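PDB 6BLD: cytochrome P450 268A2 Cyp268A2 from Mycobacterium marinum, which belongs to the cytochrome P450 family, mostly helical haem proteins, and holds a haem together with (3E,5E)-6,10-dimethylundeca-3,5,9-trien-2-one. Local coordinates for residues A[20-25]-A[86-91]; A[180-185]-A[193-198]. One frame throughout, in Å; residues are numbered along the deposited sequence.

Contact 1: residues A[20-25]-A[86-91]; sequences AFWASS and VLFENV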
ATOM      1  N   ALA A  20      21.363  -1.065  -0.036  1.00 25.17           N
ATOM      2  CA  ALA A  20      21.558  -2.499   0.144  1.00 25.51           C
ATOM      3  C   ALA A  20      20.629  -3.056   1.215  1.00 24.54           C
ATOM      4  O   ALA A  20      20.156  -4.192   1.100  1.00 24.77           O
ATOM      5  CB  ALA A  20      23.016  -2.789   0.495  1.00 26.94           C
ATOM      6  N   PHE A  21      20.360  -2.275   2.264  1.00 23.36           N
ATOM      7  CA  PHE A  21      19.435  -2.727   3.300  1.00 21.87           C
ATOM      8  C   PHE A  21      18.040  -2.944   2.732  1.00 20.86           C
ATOM      9  O   PHE A  21      17.360  -3.917   3.082  1.00 20.52           O
ATOM     10  CB  PHE A  21      19.395  -1.718   4.448  1.00 20.85           C
ATOM     11  CG  PHE A  21      18.431  -2.083   5.542  1.00 19.79           C
ATOM     12  CD1 PHE A  21      18.782  -3.006   6.513  1.00 19.78           C
ATOM     13  CD2 PHE A  21      17.172  -1.502   5.600  1.00 18.82           C
ATOM     14  CE1 PHE A  21      17.899  -3.344   7.521  1.00 19.37           C
ATOM     15  CE2 PHE A  21      16.284  -1.837   6.607  1.00 18.30           C
ATOM     16  CZ  PHE A  21      16.650  -2.759   7.570  1.00 18.68           C
ATOM     17  N   TRP A  22      17.595  -2.051   1.851  1.00 20.21           N
ATOM     18  CA  TRP A  22      16.281  -2.165   1.238  1.00 19.62           C
ATOM     19  C   TRP A  22      16.287  -3.037  -0.009  1.00 21.18           C
ATOM     20  O   TRP A  22      15.226  -3.249  -0.605  1.00 21.20           O
ATOM     21  CB  TRP A  22      15.736  -0.769   0.923  1.00 17.74           C
ATOM     22  CG  TRP A  22      15.428  -0.016   2.176  1.00 16.59           C
ATOM     23  CD1 TRP A  22      16.117   1.043   2.689  1.00 16.69           C
ATOM     24  CD2 TRP A  22      14.367  -0.289   3.099  1.00 15.77           C
ATOM     25  NE1 TRP A  22      15.543   1.455   3.868  1.00 16.33           N
ATOM     26  CE2 TRP A  22      14.466   0.653   4.141  1.00 16.03           C
ATOM     27  CE3 TRP A  22      13.337  -1.235   3.139  1.00 14.96           C
ATOM     28  CZ2 TRP A  22      13.576   0.677   5.212  1.00 15.82           C
ATOM     29  CZ3 TRP A  22      12.454  -1.210   4.204  1.00 14.01           C
ATOM     30  CH2 TRP A  22      12.579  -0.260   5.225  1.00 15.86           C
ATOM     31  N   ALA A  23      17.448  -3.548  -0.410  1.00 23.00           N
ATOM     32  CA  ALA A  23      17.545  -4.571  -1.440  1.00 25.05           C
ATOM     33  C   ALA A  23      17.701  -5.968  -0.856  1.00 26.44           C
ATOM     34  O   ALA A  23      17.709  -6.945  -1.609  1.00 26.30           O
ATOM     35  CB  ALA A  23      18.714  -4.267  -2.383  1.00 26.23           C
ATOM     36  N   SER A  24      17.824  -6.082   0.464  1.00 27.42           N
ATOM     37  CA  SER A  24      17.957  -7.366   1.132  1.00 27.95           C
ATOM     38  C   SER A  24      16.581  -7.955   1.435  1.00 28.21           C
ATOM     39  O   SER A  24      15.541  -7.328   1.219  1.00 28.38           O
ATOM     40  CB  SER A  24      18.772  -7.218   2.417  1.00 27.62           C
ATOM     41  OG  SER A  24      18.041  -6.518   3.410  1.00 26.28           O
ATOM     42  N   SER A  25      16.587  -9.180   1.949  1.00 28.02           N
ATOM     43  CA  SER A  25      15.345  -9.872   2.249  1.00 27.82           C
ATOM     44  C   SER A  25      14.627  -9.217   3.426  1.00 26.89           C
ATOM     45  O   SER A  25      15.219  -8.488   4.228  1.00 27.03           O
ATOM     46  CB  SER A  25      15.615 -11.344   2.561  1.00 29.50           C
ATOM     47  OG  SER A  25      16.216 -11.485   3.836  1.00 30.69           O
ATOM     48  N   VAL A  86       4.541  12.405   3.242  1.00 12.61           N
ATOM     49  CA  VAL A  86       4.316  11.147   3.945  1.00 13.35           C
ATOM     50  C   VAL A  86       5.236  10.032   3.476  1.00 13.09           C
ATOM     51  O   VAL A  86       5.208   8.943   4.051  1.00 12.18           O
ATOM     52  CB  VAL A  86       2.843  10.698   3.835  1.00 13.52           C
ATOM     53  CG1 VAL A  86       1.928  11.721   4.480  1.00 12.70           C
ATOM     54  CG2 VAL A  86       2.462  10.466   2.378  1.00 12.35           C
ATOM     55  N   LEU A  87       6.061  10.263   2.458  1.00 12.85           N
ATOM     56  CA  LEU A  87       6.928   9.222   1.925  1.00 12.91           C
ATOM     57  C   LEU A  87       8.241   9.162   2.697  1.00 13.48           C
ATOM     58  O   LEU A  87       8.776  10.188   3.129  1.00 14.20           O
ATOM     59  CB  LEU A  87       7.198   9.456   0.438  1.00 13.04           C
ATOM     60  CG  LEU A  87       6.009   9.191  -0.492  1.00 13.22           C
ATOM     61  CD1 LEU A  87       6.461   9.087  -1.942  1.00 13.02           C
ATOM     62  CD2 LEU A  87       5.254   7.937  -0.074  1.00 13.46           C
ATOM     63  N   PHE A  88       8.751   7.940   2.870  1.00 13.69           N
ATOM     64  CA  PHE A  88      10.008   7.721   3.583  1.00 14.57           C
ATOM     65  C   PHE A  88      11.172   8.373   2.845  1.00 15.22           C
ATOM     66  O   PHE A  88      11.907   9.194   3.409  1.00 15.55           O
ATOM     67  CB  PHE A  88      10.234   6.214   3.750  1.00 14.94           C
ATOM     68  CG  PHE A  88      11.482   5.848   4.512  1.00 15.83           C
ATOM     69  CD1 PHE A  88      12.036   6.713   5.442  1.00 16.36           C
ATOM     70  CD2 PHE A  88      12.089   4.618   4.306  1.00 16.15           C
ATOM     71  CE1 PHE A  88      13.179   6.365   6.137  1.00 16.74           C
ATOM     72  CE2 PHE A  88      13.230   4.263   5.001  1.00 16.58           C
ATOM     73  CZ  PHE A  88      13.775   5.138   5.918  1.00 16.89           C
ATOM     74  N   GLU A  89      11.356   8.015   1.579  1.00 15.22           N
ATOM     75  CA  GLU A  89      12.426   8.576   0.772  1.00 15.63           C
ATOM     76  C   GLU A  89      12.061   9.976   0.293  1.00 15.69           C
ATOM     77  O   GLU A  89      10.892  10.289   0.050  1.00 15.09           O
ATOM     78  CB  GLU A  89      12.710   7.667  -0.426  1.00 15.63           C
ATOM     79  CG  GLU A  89      13.926   8.059  -1.242  1.00 16.28           C
ATOM     80  CD  GLU A  89      14.179   7.101  -2.385  1.00 16.95           C
ATOM     81  OE1 GLU A  89      13.853   5.904  -2.240  1.00 17.02           O
ATOM     82  OE2 GLU A  89      14.700   7.544  -3.429  1.00 17.52           O
ATOM     83  N   ASN A  90      13.081  10.825   0.168  1.00 16.42           N
ATOM     84  CA  ASN A  90      12.888  12.167  -0.366  1.00 16.76           C
ATOM     85  C   ASN A  90      12.590  12.088  -1.859  1.00 16.64           C
ATOM     86  O   ASN A  90      13.389  11.546  -2.632  1.00 16.78           O
ATOM     87  CB  ASN A  90      14.125  13.023  -0.104  1.00 18.26           C
ATOM     88  CG  ASN A  90      14.196  13.522   1.327  1.00 19.48           C
ATOM     89  OD1 ASN A  90      13.172  13.797   1.953  1.00 20.05           O
ATOM     90  ND2 ASN A  90      15.410  13.638   1.854  1.00 20.01           N
ATOM     91  N   VAL A  91      11.447  12.634  -2.262  1.00 16.36           N
ATOM     92  CA  VAL A  91      10.974  12.574  -3.643  1.00 16.28           C
ATOM     93  C   VAL A  91      10.786  14.002  -4.147  1.00 16.01           C
ATOM     94  O   VAL A  91      10.320  14.861  -3.384  1.00 15.97           O
ATOM     95  CB  VAL A  91       9.671  11.761  -3.740  1.00 16.39           C
ATOM     96  CG1 VAL A  91       9.110  11.777  -5.156  1.00 16.76           C
ATOM     97  CG2 VAL A  91       9.902  10.331  -3.266  1.00 16.38           C
TER

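Contact 2: residues A[180-185]-A[193-198]; sequences VAHAAD and PRYLNG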
ATOM      1  N   VAL A 180      -3.019   1.627 -17.007  1.00 21.28           N
ATOM      2  CA  VAL A 180      -3.130   2.288 -15.710  1.00 21.71           C
ATOM      3  C   VAL A 180      -2.544   1.406 -14.613  1.00 20.69           C
ATOM      4  O   VAL A 180      -1.828   1.888 -13.726  1.00 19.93           O
ATOM      5  CB  VAL A 180      -4.596   2.661 -15.423  1.00 23.08           C
ATOM      6  CG1 VAL A 180      -4.801   2.928 -13.938  1.00 17.45           C
ATOM      7  CG2 VAL A 180      -5.003   3.873 -16.246  1.00 18.73           C
ATOM      8  N   ALA A 181      -2.827   0.101 -14.661  1.00 20.50           N
ATOM      9  CA  ALA A 181      -2.250  -0.818 -13.685  1.00 19.88           C
ATOM     10  C   ALA A 181      -0.732  -0.859 -13.799  1.00 19.62           C
ATOM     11  O   ALA A 181      -0.026  -0.932 -12.785  1.00 18.44           O
ATOM     12  CB  ALA A 181      -2.840  -2.216 -13.867  1.00 20.38           C
ATOM     13  N   HIS A 182      -0.209  -0.811 -15.026  1.00 20.31           N
ATOM     14  CA  HIS A 182       1.238  -0.793 -15.212  1.00 20.80           C
ATOM     15  C   HIS A 182       1.840   0.520 -14.725  1.00 19.42           C
ATOM     16  O   HIS A 182       2.911   0.527 -14.108  1.00 18.81           O
ATOM     17  CB  HIS A 182       1.579  -1.029 -16.683  1.00 23.39           C
ATOM     18  CG  HIS A 182       3.020  -0.803 -17.016  1.00 25.15           C
ATOM     19  ND1 HIS A 182       3.500   0.409 -17.464  1.00 25.82           N
ATOM     20  CD2 HIS A 182       4.087  -1.636 -16.968  1.00 25.75           C
ATOM     21  CE1 HIS A 182       4.800   0.314 -17.679  1.00 26.11           C
ATOM     22  NE2 HIS A 182       5.182  -0.916 -17.384  1.00 25.99           N
ATOM     23  N   ALA A 183       1.162   1.640 -14.990  1.00 18.98           N
ATOM     24  CA  ALA A 183       1.672   2.936 -14.553  1.00 18.97           C
ATOM     25  C   ALA A 183       1.598   3.077 -13.037  1.00 18.54           C
ATOM     26  O   ALA A 183       2.481   3.685 -12.422  1.00 18.90           O
ATOM     27  CB  ALA A 183       0.899   4.064 -15.237  1.00 19.20           C
ATOM     28  N   ALA A 184       0.549   2.527 -12.419  1.00 17.79           N
ATOM     29  CA  ALA A 184       0.453   2.565 -10.964  1.00 16.54           C
ATOM     30  C   ALA A 184       1.565   1.748 -10.319  1.00 16.12           C
ATOM     31  O   ALA A 184       2.150   2.168  -9.314  1.00 16.02           O
ATOM     32  CB  ALA A 184      -0.917   2.057 -10.514  1.00 16.17           C
ATOM     33  N   ASP A 185       1.873   0.579 -10.888  1.00 15.82           N
ATOM     34  CA  ASP A 185       2.954  -0.248 -10.365  1.00 15.83           C
ATOM     35  C   ASP A 185       4.315   0.413 -10.559  1.00 16.16           C
ATOM     36  O   ASP A 185       5.225   0.201  -9.748  1.00 16.25           O
ATOM     37  CB  ASP A 185       2.922  -1.622 -11.038  1.00 16.58           C
ATOM     38  CG  ASP A 185       4.038  -2.533 -10.567  1.00 17.10           C
ATOM     39  OD1 ASP A 185       3.968  -3.017  -9.419  1.00 16.83           O
ATOM     40  OD2 ASP A 185       4.983  -2.766 -11.349  1.00 18.09           O
ATOM     41  N   PRO A 193      16.016  -2.149 -10.255  1.00 34.45           N
ATOM     42  CA  PRO A 193      16.770  -2.190 -11.519  1.00 37.54           C
ATOM     43  C   PRO A 193      16.137  -3.092 -12.561  1.00 40.61           C
ATOM     44  O   PRO A 193      16.282  -2.834 -13.762  1.00 40.91           O
ATOM     45  CB  PRO A 193      18.152  -2.707 -11.088  1.00 37.58           C
ATOM     46  CG  PRO A 193      18.222  -2.450  -9.613  1.00 36.57           C
ATOM     47  CD  PRO A 193      16.821  -2.612  -9.114  1.00 35.11           C
ATOM     48  N   ARG A 194      15.439  -4.148 -12.137  1.00 43.12           N
ATOM     49  CA  ARG A 194      14.735  -5.004 -13.084  1.00 44.64           C
ATOM     50  C   ARG A 194      13.566  -4.289 -13.747  1.00 43.82           C
ATOM     51  O   ARG A 194      13.135  -4.705 -14.828  1.00 45.08           O
ATOM     52  CB  ARG A 194      14.240  -6.272 -12.385  1.00 45.89           C
ATOM     53  CG  ARG A 194      15.002  -7.530 -12.767  1.00 48.27           C
ATOM     54  CD  ARG A 194      14.524  -8.729 -11.963  1.00 49.31           C
ATOM     55  NE  ARG A 194      15.583  -9.716 -11.766  1.00 51.70           N
ATOM     56  CZ  ARG A 194      16.550  -9.606 -10.860  1.00 53.31           C
ATOM     57  NH1 ARG A 194      16.595  -8.548 -10.060  1.00 53.13           N
ATOM     58  NH2 ARG A 194      17.472 -10.551 -10.751  1.00 54.78           N
ATOM     59  N   TYR A 195      13.043  -3.231 -13.128  1.00 38.54           N
ATOM     60  CA  TYR A 195      11.976  -2.455 -13.745  1.00 34.43           C
ATOM     61  C   TYR A 195      12.508  -1.280 -14.556  1.00 31.54           C
ATOM     62  O   TYR A 195      12.032  -1.032 -15.668  1.00 31.89           O
ATOM     63  CB  TYR A 195      10.999  -1.940 -12.684  1.00 33.70           C
ATOM     64  CG  TYR A 195       9.745  -1.365 -13.297  1.00 34.23           C
ATOM     65  CD1 TYR A 195       8.700  -2.192 -13.679  1.00 34.89           C
ATOM     66  CD2 TYR A 195       9.620   0.000 -13.523  1.00 34.24           C
ATOM     67  CE1 TYR A 195       7.557  -1.679 -14.253  1.00 35.14           C
ATOM     68  CE2 TYR A 195       8.479   0.524 -14.100  1.00 34.47           C
ATOM     69  CZ  TYR A 195       7.451  -0.322 -14.461  1.00 34.93           C
ATOM     70  OH  TYR A 195       6.309   0.181 -15.038  1.00 35.26           O
ATOM     71  N   LEU A 196      13.482  -0.545 -14.014  1.00 28.72           N
ATOM     72  CA  LEU A 196      14.039   0.591 -14.739  1.00 26.77           C
ATOM     73  C   LEU A 196      14.777   0.137 -15.993  1.00 26.39           C
ATOM     74  O   LEU A 196      14.673   0.777 -17.045  1.00 25.94           O
ATOM     75  CB  LEU A 196      14.969   1.390 -13.828  1.00 26.00           C
ATOM     76  CG  LEU A 196      14.334   2.010 -12.582  1.00 24.82           C
ATOM     77  CD1 LEU A 196      15.360   2.828 -11.811  1.00 24.80           C
ATOM     78  CD2 LEU A 196      13.137   2.869 -12.960  1.00 24.29           C
ATOM     79  N   ASN A 197      15.517  -0.971 -15.898  1.00 25.92           N
ATOM     80  CA  ASN A 197      16.281  -1.522 -17.018  1.00 25.94           C
ATOM     81  C   ASN A 197      17.234  -0.478 -17.601  1.00 25.24           C
ATOM     82  O   ASN A 197      17.298  -0.265 -18.814  1.00 25.26           O
ATOM     83  CB  ASN A 197      15.349  -2.086 -18.096  1.00 26.41           C
ATOM     84  CG  ASN A 197      14.623  -3.336 -17.637  1.00 26.52           C
ATOM     85  OD1 ASN A 197      15.231  -4.259 -17.093  1.00 26.80           O
ATOM     86  ND2 ASN A 197      13.312  -3.370 -17.849  1.00 26.28           N
ATOM     87  N   GLY A 198      17.981   0.178 -16.715  1.00 25.01           N
ATOM     88  CA  GLY A 198      18.948   1.176 -17.106  1.00 26.32           C
ATOM     89  C   GLY A 198      18.415   2.592 -17.184  1.00 27.06           C
ATOM     90  O   GLY A 198      19.212   3.536 -17.199  1.00 27.68           O
TER

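Contact 1: residues A[20-25]-A[86-91]
Trp22 and Phe88 meet through a single corner of the phenyl ring. Phe88 CE2 comes up to the indole where its two rings join on the nitrogen side, 3.6 Å from Trp22 CZ2 and 3.8 Å from Trp22 NE1. The ring planes are steeply inclined, 74° between the phenyl and the five-membered ring, and the two side chains meet at a slant. The two chains themselves stay well apart, with 11.4 Å between Trp22 CA and Glu89 CA at their nearest, and two long side chains span the gap. Each starts from a different first torsion: the indole lies anti to its own carbonyl carbon (chi1 -68°), whereas Phe88 swings its ring anti to the backbone nitrogen (chi1 -178°), extending it from the 86-91 loop toward the tryptophan.

The indole is fixed by more than this touch. Phe21 CD2 sits over one of its faces, 3.7 Å above the plane and offset toward the rim, and the indole N-H is given to the carbonyl of Leu16, which should limit rotation of the ring. At the end of the helix, Ser24 OG donates to Phe21 O over 2.7 Å.

Phe88 belongs to an aromatic cluster, making edge-to-face pairs with Phe61 and Phe335. These come from strands 61-64 and 331-335, neighbours in the five-stranded mixed sheet of the P450 fold. The contact thus joins the short N-terminal helix 19-23 to the loop between strand 80-81 and helix 93-97 beside that sheet, while helix 26-39 touches Trp22 through Arg29.

Contact 2: residues A[180-185]-A[193-198]
Tyr195 brings its hydroxyl over one face of the His182 imidazole, with OH 2.8 Å from His182 NE2 and 3.0 Å from His182 CE1. The oxygen therefore lies above the NE2-CE1 side of the ring. The two rings are inclined at 36° and their centroids are 5.6 Å apart. The hydroxyl makes the closest approach, and the ring carbon bearing it, Tyr195 CZ, follows at 3.7 Å from His182 NE2. Tyr195 gets there with CG anti to its backbone nitrogen (chi1 -169°), extending the phenol from its short helix toward 180-185.

These are two consecutive helices of the mostly helical P450 fold: 177-186 ends, a brief connection turns the chain, and the single-turn helix 193-196 follows just before the long helix 201-225. His182 and Asp185, three apart along the helix, both reach the tyrosine.

Asp185 makes the second approach, its OD2 resting 4.0 Å from Tyr195 CE1 with the carboxylate plane turned 78° from the phenol ring. This is a van der Waals touch; the same oxygen is held in a salt bridge by Arg413. His182, on the exposed side, also touches Asn208 of helix 201-225.

Overall arrangement
Contact 1 is buried, whereas contact 2 is only partly so, running from the buried Asp185 to the exposed His182. Contact 1 is the more long-range, with 60 residues between its segments; contact 2 joins neighbouring helices across seven. They share no secondary-structure element, and their centres lie 16 Å apart, with nearest atoms about 7 Å apart. Their chemistry follows their place: an indole against a phenyl ring beside the mixed sheet in one, and in the other a phenol, an imidazole and a carboxylate among helices. Glu89 of the 86-91 loop hydrogen-bonds Trp190, in the connection between the two helices of contact 2, which links the two regions.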